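Local coordinates for protein possible prolidase (Bifidobacterium longum NCC2705, PDB 2P9B) that probably hydrolyses carbon-nitrogen bonds other than peptide bonds, as a member of the amidohydrolase family, whose catalytic domain is a TIM barrel, at residues T116-A121 / V143-Q148; T131-G136 / V261-H266; G156-A161 / A390-L395; A355-L360 / A416-A421. All blocks are in the same frame, centred on the assembly; numbering follows the deposited sequence.

Contact 1 of 4, residues T116-A121 / V143-Q148; sequences TVKHNA and VTLRDQ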
loop_
_atom_site.group_PDB
_atom_site.type_symbol
_atom_site.label_atom_id
_atom_site.label_comp_id
_atom_site.label_asym_id
_atom_site.label_seq_id
_atom_site.Cartn_x
_atom_site.Cartn_y
_atom_site.Cartn_z
ATOM N N THR A 116 -10.724 -4.024 -16.643
ATOM C CA THR A 116 -9.720 -3.025 -16.320
ATOM C C THR A 116 -9.187 -3.187 -14.903
ATOM O O THR A 116 -7.975 -3.193 -14.695
ATOM C CB THR A 116 -10.284 -1.604 -16.486
ATOM O OG1 THR A 116 -10.579 -1.377 -17.867
ATOM C CG2 THR A 116 -9.282 -0.566 -16.010
ATOM N N VAL A 117 -10.083 -3.328 -13.930
ATOM C CA VAL A 117 -9.629 -3.470 -12.548
ATOM C C VAL A 117 -8.894 -4.782 -12.318
ATOM O O VAL A 117 -7.938 -4.836 -11.534
ATOM C CB VAL A 117 -10.792 -3.336 -11.540
ATOM C CG1 VAL A 117 -11.421 -1.958 -11.678
ATOM C CG2 VAL A 117 -11.815 -4.428 -11.753
ATOM N N LYS A 118 -9.317 -5.836 -13.008
ATOM C CA LYS A 118 -8.648 -7.119 -12.853
ATOM C C LYS A 118 -7.246 -7.029 -13.457
ATOM O O LYS A 118 -6.290 -7.561 -12.898
ATOM C CB LYS A 118 -9.445 -8.246 -13.527
ATOM C CG LYS A 118 -8.839 -9.628 -13.276
ATOM C CD LYS A 118 -9.740 -10.778 -13.734
ATOM C CE LYS A 118 -9.800 -10.900 -15.248
ATOM N NZ LYS A 118 -10.580 -12.105 -15.667
ATOM N N HIS A 119 -7.127 -6.346 -14.593
ATOM C CA HIS A 119 -5.835 -6.192 -15.253
ATOM C C HIS A 119 -4.841 -5.471 -14.354
ATOM O O HIS A 119 -3.703 -5.911 -14.194
ATOM C CB HIS A 119 -5.969 -5.393 -16.554
ATOM C CG HIS A 119 -4.653 -5.058 -17.186
ATOM N ND1 HIS A 119 -3.848 -6.012 -17.772
ATOM C CD2 HIS A 119 -3.982 -3.886 -17.285
ATOM C CE1 HIS A 119 -2.736 -5.442 -18.202
ATOM N NE2 HIS A 119 -2.793 -4.152 -17.921
ATOM N N ASN A 120 -5.276 -4.357 -13.773
ATOM C CA ASN A 120 -4.398 -3.585 -12.909
ATOM C C ASN A 120 -4.032 -4.332 -11.632
ATOM O O ASN A 120 -2.897 -4.239 -11.162
ATOM C CB ASN A 120 -5.023 -2.223 -12.592
ATOM C CG ASN A 120 -5.009 -1.288 -13.791
ATOM O OD1 ASN A 120 -4.004 -1.186 -14.498
ATOM N ND2 ASN A 120 -6.118 -0.595 -14.022
ATOM N N ALA A 121 -4.981 -5.073 -11.075
ATOM C CA ALA A 121 -4.702 -5.845 -9.867
ATOM C C ALA A 121 -3.677 -6.921 -10.224
ATOM O O ALA A 121 -2.804 -7.257 -9.423
ATOM C CB ALA A 121 -5.987 -6.493 -9.335
ATOM N N VAL A 143 -14.911 -4.438 -5.006
ATOM C CA VAL A 143 -15.494 -5.324 -4.010
ATOM C C VAL A 143 -15.781 -6.646 -4.720
ATOM O O VAL A 143 -15.494 -7.722 -4.210
ATOM C CB VAL A 143 -16.814 -4.755 -3.444
ATOM C CG1 VAL A 143 -17.532 -5.817 -2.615
ATOM C CG2 VAL A 143 -16.519 -3.541 -2.577
ATOM N N THR A 144 -16.342 -6.547 -5.917
ATOM C CA THR A 144 -16.659 -7.725 -6.703
ATOM C C THR A 144 -15.410 -8.552 -6.984
ATOM O O THR A 144 -15.409 -9.768 -6.783
ATOM C CB THR A 144 -17.321 -7.318 -8.024
ATOM O OG1 THR A 144 -18.550 -6.643 -7.734
ATOM C CG2 THR A 144 -17.602 -8.534 -8.886
ATOM N N LEU A 145 -14.353 -7.888 -7.443
ATOM C CA LEU A 145 -13.090 -8.555 -7.753
ATOM C C LEU A 145 -12.501 -9.216 -6.507
ATOM O O LEU A 145 -12.066 -10.368 -6.542
ATOM C CB LEU A 145 -12.089 -7.547 -8.330
ATOM C CG LEU A 145 -10.684 -8.077 -8.638
ATOM C CD1 LEU A 145 -10.765 -9.163 -9.694
ATOM C CD2 LEU A 145 -9.796 -6.929 -9.116
ATOM N N ARG A 146 -12.491 -8.480 -5.401
ATOM C CA ARG A 146 -11.975 -9.006 -4.144
ATOM C C ARG A 146 -12.709 -10.289 -3.760
ATOM O O ARG A 146 -12.091 -11.272 -3.350
ATOM C CB ARG A 146 -12.157 -7.977 -3.027
ATOM C CG ARG A 146 -11.756 -8.474 -1.644
ATOM C CD ARG A 146 -12.435 -7.641 -0.569
ATOM N NE ARG A 146 -13.867 -7.946 -0.497
ATOM C CZ ARG A 146 -14.787 -7.138 0.020
ATOM N NH1 ARG A 146 -14.442 -5.951 0.511
ATOM N NH2 ARG A 146 -16.054 -7.524 0.061
ATOM N N ASP A 147 -14.033 -10.274 -3.888
ATOM C CA ASP A 147 -14.822 -11.444 -3.533
ATOM C C ASP A 147 -14.515 -12.652 -4.416
ATOM O O ASP A 147 -14.521 -13.787 -3.938
ATOM C CB ASP A 147 -16.324 -11.122 -3.578
ATOM C CG ASP A 147 -16.761 -10.206 -2.442
ATOM O OD1 ASP A 147 -15.991 -10.053 -1.470
ATOM O OD2 ASP A 147 -17.881 -9.650 -2.513
ATOM N N GLN A 148 -14.236 -12.417 -5.695
ATOM C CA GLN A 148 -13.923 -13.519 -6.600
ATOM C C GLN A 148 -12.565 -14.114 -6.240
ATOM O O GLN A 148 -12.384 -15.330 -6.262
ATOM C CB GLN A 148 -13.926 -13.040 -8.051
ATOM C CG GLN A 148 -15.264 -12.467 -8.490
ATOM C CD GLN A 148 -15.221 -11.896 -9.888
ATOM O OE1 GLN A 148 -14.317 -11.139 -10.233
ATOM N NE2 GLN A 148 -16.209 -12.248 -10.701
#

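Contact 2 of 4, residues T131-G136 / V261-H266; sequences TIRTLG and VDTIEH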
loop_
_atom_site.group_PDB
_atom_site.type_symbol
_atom_site.label_atom_id
_atom_site.label_comp_id
_atom_site.label_asym_id
_atom_site.label_seq_id
_atom_site.Cartn_x
_atom_site.Cartn_y
_atom_site.Cartn_z
ATOM N N THR A 131 -0.664 -7.927 -1.386
ATOM C CA THR A 131 -1.776 -7.340 -0.659
ATOM C C THR A 131 -1.820 -5.873 -1.053
ATOM O O THR A 131 -0.780 -5.221 -1.132
ATOM C CB THR A 131 -1.600 -7.423 0.877
ATOM O OG1 THR A 131 -1.486 -8.793 1.280
ATOM C CG2 THR A 131 -2.805 -6.803 1.587
ATOM N N ILE A 132 -3.019 -5.369 -1.318
ATOM C CA ILE A 132 -3.184 -3.973 -1.684
ATOM C C ILE A 132 -4.431 -3.422 -1.027
ATOM O O ILE A 132 -5.325 -4.178 -0.637
ATOM C CB ILE A 132 -3.354 -3.765 -3.229
ATOM C CG1 ILE A 132 -4.642 -4.437 -3.728
ATOM C CG2 ILE A 132 -2.146 -4.302 -3.963
ATOM C CD1 ILE A 132 -4.943 -4.164 -5.205
ATOM N N ARG A 133 -4.468 -2.104 -0.874
ATOM C CA ARG A 133 -5.647 -1.433 -0.355
ATOM C C ARG A 133 -5.961 -0.380 -1.397
ATOM O O ARG A 133 -5.083 0.391 -1.772
ATOM C CB ARG A 133 -5.399 -0.723 0.977
ATOM C CG ARG A 133 -6.594 0.168 1.367
ATOM C CD ARG A 133 -6.423 0.851 2.713
ATOM N NE ARG A 133 -5.237 1.704 2.745
ATOM C CZ ARG A 133 -4.999 2.619 3.679
ATOM N NH1 ARG A 133 -5.870 2.811 4.660
ATOM N NH2 ARG A 133 -3.878 3.332 3.641
ATOM N N THR A 134 -7.189 -0.365 -1.903
ATOM C CA THR A 134 -7.544 0.679 -2.854
ATOM C C THR A 134 -8.102 1.818 -2.005
ATOM O O THR A 134 -8.673 1.582 -0.937
ATOM C CB THR A 134 -8.620 0.218 -3.875
ATOM O OG1 THR A 134 -9.830 -0.148 -3.194
ATOM C CG2 THR A 134 -8.102 -0.955 -4.687
ATOM N N LEU A 135 -7.905 3.051 -2.455
ATOM C CA LEU A 135 -8.413 4.204 -1.733
ATOM C C LEU A 135 -9.132 5.137 -2.693
ATOM O O LEU A 135 -8.720 6.276 -2.901
ATOM C CB LEU A 135 -7.274 4.949 -1.027
ATOM C CG LEU A 135 -6.670 4.167 0.145
ATOM C CD1 LEU A 135 -5.465 4.913 0.717
ATOM C CD2 LEU A 135 -7.754 3.959 1.202
ATOM N N GLY A 136 -10.211 4.634 -3.276
ATOM C CA GLY A 136 -10.987 5.426 -4.207
ATOM C C GLY A 136 -11.282 4.643 -5.465
ATOM O O GLY A 136 -10.519 4.697 -6.430
ATOM N N VAL A 261 -9.079 8.932 12.330
ATOM C CA VAL A 261 -8.643 8.300 11.087
ATOM C C VAL A 261 -7.453 7.395 11.373
ATOM O O VAL A 261 -6.517 7.782 12.077
ATOM C CB VAL A 261 -8.248 9.371 10.032
ATOM C CG1 VAL A 261 -7.582 8.723 8.828
ATOM C CG2 VAL A 261 -9.477 10.126 9.588
ATOM N N ASP A 262 -7.486 6.191 10.816
ATOM C CA ASP A 262 -6.425 5.212 11.029
ATOM C C ASP A 262 -5.140 5.437 10.241
ATOM O O ASP A 262 -4.052 5.125 10.728
ATOM C CB ASP A 262 -6.995 3.836 10.754
ATOM C CG ASP A 262 -8.241 3.589 11.565
ATOM O OD1 ASP A 262 -8.108 3.380 12.790
ATOM O OD2 ASP A 262 -9.346 3.638 10.989
ATOM N N THR A 263 -5.260 5.962 9.027
ATOM C CA THR A 263 -4.076 6.224 8.219
ATOM C C THR A 263 -4.158 7.584 7.551
ATOM O O THR A 263 -5.217 7.994 7.072
ATOM C CB THR A 263 -3.881 5.163 7.107
ATOM O OG1 THR A 263 -4.983 5.212 6.196
ATOM C CG2 THR A 263 -3.771 3.777 7.703
ATOM N N ILE A 264 -3.034 8.286 7.539
ATOM C CA ILE A 264 -2.964 9.587 6.894
ATOM C C ILE A 264 -2.173 9.370 5.607
ATOM O O ILE A 264 -1.059 8.846 5.653
ATOM C CB ILE A 264 -2.200 10.610 7.760
ATOM C CG1 ILE A 264 -2.936 10.837 9.087
ATOM C CG2 ILE A 264 -2.021 11.918 6.986
ATOM C CD1 ILE A 264 -4.313 11.465 8.951
ATOM N N GLU A 265 -2.756 9.746 4.470
ATOM C CA GLU A 265 -2.077 9.607 3.183
ATOM C C GLU A 265 -1.495 10.950 2.770
ATOM O O GLU A 265 -2.165 11.977 2.861
ATOM C CB GLU A 265 -3.028 9.121 2.086
ATOM C CG GLU A 265 -3.261 7.619 2.085
ATOM C CD GLU A 265 -4.002 7.155 3.307
ATOM O OE1 GLU A 265 -5.079 7.726 3.585
ATOM O OE2 GLU A 265 -3.520 6.223 3.982
ATOM N N HIS A 266 -0.248 10.910 2.305
ATOM C CA HIS A 266 0.516 12.084 1.881
ATOM C C HIS A 266 1.073 12.759 3.131
ATOM O O HIS A 266 2.251 12.620 3.447
ATOM C CB HIS A 266 -0.357 13.057 1.080
ATOM C CG HIS A 266 -0.795 12.523 -0.250
ATOM N ND1 HIS A 266 -1.649 11.448 -0.377
ATOM C CD2 HIS A 266 -0.494 12.915 -1.509
ATOM C CE1 HIS A 266 -1.857 11.203 -1.660
ATOM N NE2 HIS A 266 -1.167 12.079 -2.368
#

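Contact 3 of 4, residues G156-A161 / A390-L395; sequences GPRILA and AETGSL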
loop_
_atom_site.group_PDB
_atom_site.type_symbol
_atom_site.label_atom_id
_atom_site.label_comp_id
_atom_site.label_asym_id
_atom_site.label_seq_id
_atom_site.Cartn_x
_atom_site.Cartn_y
_atom_site.Cartn_z
ATOM N N GLY A 156 -5.273 -13.416 -7.895
ATOM C CA GLY A 156 -5.031 -12.012 -7.657
ATOM C C GLY A 156 -4.535 -11.744 -6.256
ATOM O O GLY A 156 -4.460 -12.656 -5.432
ATOM N N PRO A 157 -4.187 -10.489 -5.957
ATOM C CA PRO A 157 -3.694 -10.116 -4.631
ATOM C C PRO A 157 -4.826 -10.032 -3.617
ATOM O O PRO A 157 -6.005 -10.002 -3.980
ATOM C CB PRO A 157 -3.061 -8.755 -4.880
ATOM C CG PRO A 157 -4.002 -8.157 -5.908
ATOM C CD PRO A 157 -4.203 -9.323 -6.863
ATOM N N ARG A 158 -4.456 -10.005 -2.343
ATOM C CA ARG A 158 -5.424 -9.860 -1.264
ATOM C C ARG A 158 -5.805 -8.386 -1.362
ATOM O O ARG A 158 -4.926 -7.524 -1.385
ATOM C CB ARG A 158 -4.747 -10.159 0.075
ATOM C CG ARG A 158 -5.621 -9.924 1.290
ATOM C CD ARG A 158 -4.888 -10.301 2.574
ATOM N NE ARG A 158 -4.558 -11.728 2.630
ATOM C CZ ARG A 158 -3.390 -12.248 2.264
ATOM N NH1 ARG A 158 -2.417 -11.467 1.811
ATOM N NH2 ARG A 158 -3.191 -13.557 2.361
ATOM N N ILE A 159 -7.102 -8.095 -1.426
ATOM C CA ILE A 159 -7.553 -6.719 -1.585
ATOM C C ILE A 159 -8.441 -6.124 -0.499
ATOM O O ILE A 159 -9.407 -6.750 -0.054
ATOM C CB ILE A 159 -8.343 -6.551 -2.925
ATOM C CG1 ILE A 159 -7.463 -6.932 -4.116
ATOM C CG2 ILE A 159 -8.841 -5.111 -3.070
ATOM C CD1 ILE A 159 -8.217 -6.911 -5.451
ATOM N N LEU A 160 -8.084 -4.922 -0.054
ATOM C CA LEU A 160 -8.920 -4.183 0.884
ATOM C C LEU A 160 -9.521 -3.140 -0.051
ATOM O O LEU A 160 -8.821 -2.238 -0.511
ATOM C CB LEU A 160 -8.104 -3.502 1.977
ATOM C CG LEU A 160 -7.805 -4.346 3.215
ATOM C CD1 LEU A 160 -6.762 -5.405 2.894
ATOM C CD2 LEU A 160 -7.319 -3.427 4.323
ATOM N N ALA A 161 -10.808 -3.286 -0.349
ATOM C CA ALA A 161 -11.507 -2.381 -1.259
ATOM C C ALA A 161 -12.239 -1.276 -0.510
ATOM O O ALA A 161 -12.984 -1.539 0.425
ATOM C CB ALA A 161 -12.500 -3.173 -2.115
ATOM N N ALA A 390 -1.982 -10.900 11.006
ATOM C CA ALA A 390 -2.182 -12.246 11.521
ATOM C C ALA A 390 -2.072 -13.265 10.393
ATOM O O ALA A 390 -1.710 -14.420 10.620
ATOM C CB ALA A 390 -3.546 -12.354 12.195
ATOM N N GLU A 391 -2.366 -12.838 9.168
ATOM C CA GLU A 391 -2.322 -13.761 8.043
ATOM C C GLU A 391 -1.227 -13.528 7.008
ATOM O O GLU A 391 -0.945 -14.413 6.203
ATOM C CB GLU A 391 -3.683 -13.778 7.344
ATOM C CG GLU A 391 -4.018 -12.507 6.597
ATOM C CD GLU A 391 -5.447 -12.497 6.085
ATOM O OE1 GLU A 391 -5.885 -13.524 5.523
ATOM O OE2 GLU A 391 -6.126 -11.461 6.242
ATOM N N THR A 392 -0.596 -12.359 7.017
ATOM C CA THR A 392 0.445 -12.102 6.027
ATOM C C THR A 392 1.465 -11.071 6.500
ATOM O O THR A 392 1.374 -10.572 7.622
ATOM C CB THR A 392 -0.184 -11.643 4.686
ATOM O OG1 THR A 392 0.819 -11.613 3.667
ATOM C CG2 THR A 392 -0.806 -10.253 4.828
ATOM N N GLY A 393 2.449 -10.774 5.654
ATOM C CA GLY A 393 3.446 -9.782 6.018
ATOM C C GLY A 393 4.781 -10.300 6.514
ATOM O O GLY A 393 5.710 -9.522 6.715
ATOM N N SER A 394 4.878 -11.607 6.731
ATOM C CA SER A 394 6.122 -12.212 7.185
ATOM C C SER A 394 6.106 -13.691 6.838
ATOM O O SER A 394 5.044 -14.303 6.720
ATOM C CB SER A 394 6.300 -12.028 8.697
ATOM O OG SER A 394 5.289 -12.702 9.424
ATOM N N LEU A 395 7.292 -14.262 6.665
ATOM C CA LEU A 395 7.402 -15.665 6.322
ATOM C C LEU A 395 7.489 -16.500 7.583
ATOM O O LEU A 395 8.563 -16.948 7.976
ATOM C CB LEU A 395 8.635 -15.889 5.454
ATOM C CG LEU A 395 8.654 -15.040 4.185
ATOM C CD1 LEU A 395 9.916 -15.339 3.393
ATOM C CD2 LEU A 395 7.418 -15.332 3.358
HETATM O O HOH W 1 -5.007 -15.341 4.038
#

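Contact 4 of 4, residues A355-L360 / A416-A421; sequences ATWREL and ALEHPA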
loop_
_atom_site.group_PDB
_atom_site.type_symbol
_atom_site.label_atom_id
_atom_site.label_comp_id
_atom_site.label_asym_id
_atom_site.label_seq_id
_atom_site.Cartn_x
_atom_site.Cartn_y
_atom_site.Cartn_z
ATOM N N ALA A 355 5.182 -0.029 -10.057
ATOM C CA ALA A 355 6.318 0.639 -9.436
ATOM C C ALA A 355 6.316 0.761 -7.916
ATOM O O ALA A 355 6.912 1.680 -7.370
ATOM C CB ALA A 355 6.495 2.028 -10.067
ATOM N N THR A 356 5.676 -0.172 -7.222
ATOM C CA THR A 356 5.663 -0.092 -5.766
ATOM C C THR A 356 7.088 -0.012 -5.200
ATOM O O THR A 356 7.346 0.737 -4.260
ATOM C CB THR A 356 4.939 -1.315 -5.150
ATOM O OG1 THR A 356 3.560 -1.286 -5.525
ATOM C CG2 THR A 356 5.044 -1.296 -3.623
ATOM N N TRP A 357 8.009 -0.769 -5.797
ATOM C CA TRP A 357 9.395 -0.806 -5.331
ATOM C C TRP A 357 10.040 0.577 -5.210
ATOM O O TRP A 357 10.867 0.811 -4.328
ATOM C CB TRP A 357 10.255 -1.670 -6.265
ATOM C CG TRP A 357 10.538 -1.005 -7.581
ATOM C CD1 TRP A 357 9.735 -0.982 -8.683
ATOM C CD2 TRP A 357 11.662 -0.167 -7.887
ATOM N NE1 TRP A 357 10.284 -0.174 -9.653
ATOM C CE2 TRP A 357 11.465 0.337 -9.189
ATOM C CE3 TRP A 357 12.812 0.209 -7.178
ATOM C CZ2 TRP A 357 12.380 1.202 -9.802
ATOM C CZ3 TRP A 357 13.720 1.070 -7.788
ATOM C CH2 TRP A 357 13.494 1.555 -9.089
ATOM N N ARG A 358 9.666 1.486 -6.103
ATOM C CA ARG A 358 10.230 2.831 -6.103
ATOM C C ARG A 358 9.987 3.556 -4.784
ATOM O O ARG A 358 10.820 4.352 -4.348
ATOM C CB ARG A 358 9.640 3.652 -7.255
ATOM C CG ARG A 358 10.155 5.088 -7.322
ATOM C CD ARG A 358 11.574 5.148 -7.869
ATOM N NE ARG A 358 11.596 4.913 -9.310
ATOM C CZ ARG A 358 12.690 4.971 -10.062
ATOM N NH1 ARG A 358 13.863 5.252 -9.511
ATOM N NH2 ARG A 358 12.606 4.767 -11.369
ATOM N N GLU A 359 8.854 3.281 -4.144
ATOM C CA GLU A 359 8.528 3.948 -2.879
ATOM C C GLU A 359 9.555 3.642 -1.798
ATOM O O GLU A 359 9.856 4.495 -0.959
ATOM C CB GLU A 359 7.125 3.538 -2.395
ATOM C CG GLU A 359 6.607 4.319 -1.167
ATOM C CD GLU A 359 6.386 5.816 -1.420
ATOM O OE1 GLU A 359 6.374 6.252 -2.590
ATOM O OE2 GLU A 359 6.211 6.559 -0.431
ATOM N N LEU A 360 10.095 2.428 -1.811
ATOM C CA LEU A 360 11.093 2.067 -0.807
ATOM C C LEU A 360 12.374 2.857 -1.043
ATOM O O LEU A 360 13.015 3.311 -0.097
ATOM C CB LEU A 360 11.391 0.565 -0.839
ATOM C CG LEU A 360 10.312 -0.354 -0.259
ATOM C CD1 LEU A 360 9.127 -0.446 -1.209
ATOM C CD2 LEU A 360 10.900 -1.728 -0.015
ATOM N N ALA A 416 16.592 -4.477 -6.898
ATOM C CA ALA A 416 16.463 -5.922 -7.066
ATOM C C ALA A 416 14.973 -6.264 -7.043
ATOM O O ALA A 416 14.548 -7.309 -7.539
ATOM C CB ALA A 416 17.178 -6.649 -5.934
ATOM N N LEU A 417 14.181 -5.367 -6.465
ATOM C CA LEU A 417 12.738 -5.569 -6.366
ATOM C C LEU A 417 12.010 -5.360 -7.691
ATOM O O LEU A 417 10.945 -5.928 -7.918
ATOM C CB LEU A 417 12.144 -4.608 -5.327
ATOM C CG LEU A 417 12.588 -4.722 -3.867
ATOM C CD1 LEU A 417 12.061 -3.528 -3.091
ATOM C CD2 LEU A 417 12.073 -6.020 -3.254
ATOM N N GLU A 418 12.589 -4.548 -8.565
ATOM C CA GLU A 418 11.954 -4.219 -9.836
ATOM C C GLU A 418 11.565 -5.400 -10.724
ATOM O O GLU A 418 10.484 -5.399 -11.311
ATOM C CB GLU A 418 12.837 -3.243 -10.618
ATOM C CG GLU A 418 12.171 -2.680 -11.868
ATOM C CD GLU A 418 12.999 -1.596 -12.529
ATOM O OE1 GLU A 418 14.237 -1.626 -12.390
ATOM O OE2 GLU A 418 12.413 -0.725 -13.201
ATOM N N HIS A 419 12.432 -6.402 -10.824
ATOM C CA HIS A 419 12.133 -7.555 -11.668
ATOM C C HIS A 419 12.105 -8.855 -10.875
ATOM O O HIS A 419 13.120 -9.544 -10.750
ATOM C CB HIS A 419 13.160 -7.663 -12.801
ATOM C CG HIS A 419 13.265 -6.429 -13.643
ATOM N ND1 HIS A 419 14.066 -5.359 -13.301
ATOM C CD2 HIS A 419 12.650 -6.083 -14.799
ATOM C CE1 HIS A 419 13.940 -4.410 -14.211
ATOM N NE2 HIS A 419 13.086 -4.824 -15.131
ATOM N N PRO A 420 10.933 -9.213 -10.330
ATOM C CA PRO A 420 10.816 -10.448 -9.549
ATOM C C PRO A 420 11.117 -11.704 -10.365
ATOM O O PRO A 420 10.913 -11.736 -11.582
ATOM C CB PRO A 420 9.361 -10.424 -9.073
ATOM C CG PRO A 420 9.017 -8.964 -9.057
ATOM C CD PRO A 420 9.661 -8.472 -10.330
ATOM N N ALA A 421 11.604 -12.737 -9.685
ATOM C CA ALA A 421 11.893 -14.009 -10.330
ATOM C C ALA A 421 10.597 -14.816 -10.344
ATOM O O ALA A 421 10.286 -15.518 -11.310
ATOM C CB ALA A 421 12.968 -14.758 -9.553
#

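Contact 1 of 4, residues T116-A121 / V143-Q148
Asp147 OD1 is gripped twice by Arg146, on the helix from which Leu145 reaches across to Val117, Lys118 and Ala121. NE and NH2 come side-on, both from the same face of the carboxylate, and the shorter bond, from Arg146 NH2 to Asp147 OD1, is 3.0 Å. OD1 lies in the guanidinium plane. The remaining nitrogen, NH1 of Arg146, bonds Asn200 and Gly198 O, so this polar pair ties its own helix to the chain just before strand 202-205, while the join to helix 113-126 is apolar.

That join rests on Leu145. Its CG is anti to the backbone N (chi1 177°), and the two methyls fork over the other helix. Leu145 CD2 drops into the groove between Val117 and Ala121, 3.8 Å from Ala121 CB and 3.7 Å from Val117 O. This carbonyl is already engaged in the helical bond from Ala121 N, 3.0 Å from Val117 O. Ala121 suits its place because a lone methyl lets the leucine come close. On the other branch, Leu145 CD1 meets Lys118 CG at 4.1 Å; the lysine crosses the leucine at about a right angle, lending its aliphatic part while its amine leads away.

The helices cross at -58° with axes 10.4 Å apart, too far for backbones to touch. Leu145 also packs on Ile159 of strand 158-160, so one leucine packs against helix 113-126 and a barrel strand at once. With no polar bond between the segments, only leucine methyls on side-chain carbons and on one carbonyl oxygen, the join probably depends on shape and exclusion of water.

Contact 2 of 4, residues T131-G136 / V261-H266
Segments 131-136 and 261-266 face each other without pairing; their nearest alpha carbons, Leu135 CA and Glu265 CA, stand 9.7 Å apart, and side chains from opposite directions bridge the interval. Arg133 is long enough to do so: it runs extended from CB and bends at chi3, bringing NH1 and NH2 to Thr263 and Glu265. Arg133 NH1 gives a fairly straight bond to Thr263 OG1 (3.0 Å, 159°), the hydroxyl lying in the guanidinium plane. Arg133 NH2 makes a salt bridge to Glu265 OE2 at 2.9 Å, but the bond is weak because its angle is only 125°; guanidinium and carboxylate planes stand 85° apart. Thr263 closes the triangle, its OG1 donating to the syn lone pair of Glu265 OE2 at 2.8 Å. The arginine is steadied by NE, which bonds Ala76 O, while Glu265 OE1 has Lys203 as a second partner.

Leu135 CD1 rests over one face of the Arg133 guanidinium, near its rim, and 3.7 Å from Glu265 CD; it probably shields the buried charges from that side. A valine in place of Thr263 would probably leave Arg133 NH1 without its acceptor and Glu265 OE2 without its hydroxyl donor, so that the two would be joined only by their weak bond. Glu265 also touches His77, which with His79 and Asp345 faces a point that may be an empty metal site. Such a polar network inside the ring of strands fits the interior of an amidohydrolase TIM barrel.

Contact 3 of 4, residues G156-A161 / A390-L395
Arg158 leaves its strand fully extended through chi1 and chi2 and then bends at chi3 (-63°), which swings its guanidinium alongside Glu391 and Thr392. Glu391 answers with CG placed between its backbone N and carbonyl carbon (chi1 70°), and the chain runs straight on from there. The two side chains slide past each other in opposite directions.

Glu391 CG and Thr392 CG2 both lie over one face of the guanidinium, the threonine methyl, Thr392 CG2, 3.6 Å from Arg158 NH1. The charges meet less directly: Arg158 NE and Glu391 OE1 are 3.7 Å apart, a long salt bridge, with the planes 48° from each other. A water joins the pair, taking a 3.0 Å bond from Arg158 NH2 and lying so near Glu391 OE1 that its exact place is doubtful. The firmer hold on the arginine is through NH1, which bonds Thr131 OG1 and forms a salt bridge with Asp402, also the partner of Thr392 OG1.

A methionine replacing Arg158 would probably leave Asp402 and Glu391 without their positive mate and the water without its donor. The chemistry probably implies attachment that is largely electrostatic, with the threonine methyl packed on the guanidinium: direct at Asp402 and looser, partly through water, at Glu391.

Contact 4 of 4, residues A355-L360 / A416-A421
This is apolar packing with a CH-pi contact, made where the first turn of helix 356-367 of the TIM barrel meets the loop between strands 403-406 and 422-425. The loop segment 416-421 ends at a strand of the sheet that also takes in chain near the N terminus, so the contact probably joins the barrel's outer layer to the small beta structure that accompanies the barrel in many amidohydrolases.

Leu417 and Leu360 make the aliphatic part. Leu417 CD1 meets Leu360 CD2 at 3.7 Å, the side chains crossing at about a right angle, and Leu417 CB lies 3.6 Å from Trp357 CB. Both leucines also touch Leu375 of helix 371-385, and Leu417 reaches Leu406, so branched aliphatic residues suit this meeting of helices and strand.

Trp357 makes the aromatic part. With CG between the backbone N and the carbonyl carbon (chi1 73°), the indole stands up from its helix against the loop. Arg358 CB lies over one face, 4.2 Å above the ring plane of Trp357, and Glu418 takes the opposite one. Glu418 can lay its methylenes on the indole because its chain is extended, while OE1 turns to a salt bridge with Arg415. The CH2 corner of the indole lies over the centre of the Arg358 guanidinium, the two planes tilted against each other, and Arg358 NH2 is bound to Asp446. Glu418 CB stands 4.1 Å from the centroid of the five-membered ring of Trp357, 9° off its normal.

Overall arrangement
Contact 3 touches both contact 1 and contact 2, which do not touch each other (nearest atoms about 5 Å apart). Strands 129-134 and 158-160 are parallel neighbours, tied by Ile132 N to Arg158 O at 2.9 Å, so contacts 2 and 3 share a sheet with centres about 14 Å apart. Contact 1 backs that sheet from outside, Leu145 CD2 lying 4.0 Å from Ile159 CD1. Contact 2 is the most central, about 7 Å from the chain centre, and beside the possible empty metal site. Contact 4 stands apart, about 18 Å from contact 3 and 22 Å from contact 1, centre to centre; contacts 3 and 4 both use loops flanking strand 403-406.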